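Local coordinates for flagella basal body P-ring formation protein flgA (Salmonella typhimurium, PDB 3TEE), which takes part in assembly of the flagellar P-ring in the periplasm, probably as a chaperone or modulator of the ring protein FlgI, at residues Q128-L132 with T133-Q137. Residues are numbered along the deposited sequence; the frame is centred on the assembly and turned at random.
Sequences QPVQL and TMIRQ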
loop_
_atom_site.group_PDB
_atom_site.type_symbol
_atom_site.label_atom_id
_atom_site.label_comp_id
_atom_site.label_asym_id
_atom_site.label_seq_id
_atom_site.Cartn_x
_atom_site.Cartn_y
_atom_site.Cartn_z
ATOM N N GLN A 128 -12.055 10.091 -10.565
ATOM C CA GLN A 128 -11.047 9.053 -10.806
ATOM C C GLN A 128 -10.791 8.186 -9.543
ATOM O O GLN A 128 -10.443 8.740 -8.512
ATOM C CB GLN A 128 -9.731 9.745 -11.203
ATOM C CG GLN A 128 -8.748 8.902 -11.977
ATOM C CD GLN A 128 -7.957 9.683 -13.009
ATOM O OE1 GLN A 128 -7.884 10.939 -13.028
ATOM N NE2 GLN A 128 -7.314 8.936 -13.882
ATOM N N PRO A 129 -10.849 6.837 -9.611
ATOM C CA PRO A 129 -10.425 6.035 -8.450
ATOM C C PRO A 129 -8.925 6.249 -8.225
ATOM O O PRO A 129 -8.142 6.369 -9.196
ATOM C CB PRO A 129 -10.703 4.586 -8.896
ATOM C CG PRO A 129 -11.694 4.705 -10.015
ATOM C CD PRO A 129 -11.277 5.969 -10.729
ATOM N N VAL A 130 -8.527 6.369 -6.959
ATOM C CA VAL A 130 -7.128 6.591 -6.606
ATOM C C VAL A 130 -6.417 5.235 -6.596
ATOM O O VAL A 130 -6.735 4.373 -5.763
ATOM C CB VAL A 130 -6.965 7.360 -5.270
ATOM C CG1 VAL A 130 -5.493 7.432 -4.841
ATOM C CG2 VAL A 130 -7.573 8.766 -5.367
ATOM N N GLN A 131 -5.491 5.042 -7.534
ATOM C CA GLN A 131 -4.697 3.803 -7.608
ATOM C C GLN A 131 -3.327 4.016 -6.999
ATOM O O GLN A 131 -2.794 5.122 -7.064
ATOM C CB GLN A 131 -4.565 3.308 -9.044
ATOM C CG GLN A 131 -5.894 2.905 -9.680
ATOM C CD GLN A 131 -5.693 2.735 -11.164
ATOM O OE1 GLN A 131 -5.945 3.651 -11.950
ATOM N NE2 GLN A 131 -5.215 1.566 -11.581
ATOM N N LEU A 132 -2.759 2.967 -6.380
ATOM C CA LEU A 132 -1.408 3.007 -5.776
ATOM C C LEU A 132 -0.316 3.425 -6.785
ATOM O O LEU A 132 0.616 4.136 -6.414
ATOM C CB LEU A 132 -1.061 1.668 -5.098
ATOM C CG LEU A 132 -1.843 1.319 -3.821
ATOM C CD1 LEU A 132 -1.537 -0.097 -3.381
ATOM C CD2 LEU A 132 -1.504 2.273 -2.676
ATOM N N THR A 133 -0.482 3.063 -8.068
ATOM C CA THR A 133 0.439 3.464 -9.147
ATOM C C THR A 133 0.407 4.974 -9.459
ATOM O O THR A 133 1.318 5.458 -10.127
ATOM C CB THR A 133 0.166 2.653 -10.424
ATOM O OG1 THR A 133 -1.237 2.678 -10.726
ATOM C CG2 THR A 133 0.670 1.219 -10.328
ATOM N N MET A 134 -0.638 5.714 -9.013
ATOM C CA MET A 134 -0.786 7.153 -9.303
ATOM C C MET A 134 -0.138 8.004 -8.236
ATOM O O MET A 134 -0.090 9.226 -8.381
ATOM C CB MET A 134 -2.275 7.573 -9.323
ATOM C CG MET A 134 -3.091 7.075 -10.469
ATOM S SD MET A 134 -4.881 7.242 -10.054
ATOM C CE MET A 134 -5.505 7.005 -11.676
ATOM N N ILE A 135 0.239 7.392 -7.112
ATOM C CA ILE A 135 0.708 8.121 -5.941
ATOM C C ILE A 135 2.040 7.609 -5.369
ATOM O O ILE A 135 2.444 6.475 -5.624
ATOM C CB ILE A 135 -0.414 8.123 -4.828
ATOM C CG1 ILE A 135 -0.592 6.724 -4.194
ATOM C CG2 ILE A 135 -1.771 8.702 -5.356
ATOM C CD1 ILE A 135 -1.406 6.671 -2.864
ATOM N N ARG A 136 2.635 8.431 -4.504
ATOM C CA ARG A 136 3.880 8.148 -3.779
ATOM C C ARG A 136 3.766 8.763 -2.391
ATOM O O ARG A 136 2.893 9.610 -2.178
ATOM C CB ARG A 136 5.096 8.753 -4.534
ATOM C CG ARG A 136 5.097 10.288 -4.660
ATOM C CD ARG A 136 6.501 10.847 -4.919
ATOM N NE ARG A 136 6.491 12.260 -5.332
ATOM C CZ ARG A 136 6.496 13.291 -4.495
ATOM N NH1 ARG A 136 6.499 13.092 -3.181
ATOM N NH2 ARG A 136 6.495 14.529 -4.962
ATOM N N GLN A 137 4.686 8.398 -1.458
ATOM C CA GLN A 137 4.706 9.036 -0.144
ATOM C C GLN A 137 5.326 10.404 -0.303
ATOM O O GLN A 137 6.110 10.611 -1.233
ATOM C CB GLN A 137 5.472 8.189 0.899
ATOM C CG GLN A 137 4.571 7.203 1.651
ATOM C CD GLN A 137 3.410 7.869 2.363
ATOM O OE1 GLN A 137 3.576 8.587 3.356
ATOM N NE2 GLN A 137 2.205 7.651 1.857
#
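M134 folds back over the chain that leads to it and touches Q128, P129, V130 and Q131. Its CB lies 3.4 Å from Q131 O, the same oxygen that accepts a hydrogen bond from the backbone N of M134 at 3.0 Å. CG is anti to the carbonyl carbon (chi1 -70°) and the chain runs on extended, which carries the sulfur back to the backbone of 129-131. There SD takes a weak but nearly straight hydrogen bond from Q131 N (3.4 Å, 172° at the hydrogen). P129 O is also close, 3.5 Å from SD. The methyl CE ends between two amide groups, 3.4 Å from Q128 NE2 and 3.4 Å from Q131 OE1. Each glutamine is held at its other amide atom by an earlier residue: Q128 OE1 accepts a hydrogen bond from A125 N, and Q131 NE2 donates one to P106 O.

The turn at 132-134 is a short 3-10 segment. It leads into strand 135-137, which pairs antiparallel with strand 118-120 in a two-stranded sheet. I135 N also gives a weak hydrogen bond to L132 O.

Across the turn, I135 CG2 meets V130 CG1 at 4.0 Å, with the two side chains crossing at about a right angle. V130 also touches V77 and V79 of strand 62-79, and I135 touches A118 of strand 118-120.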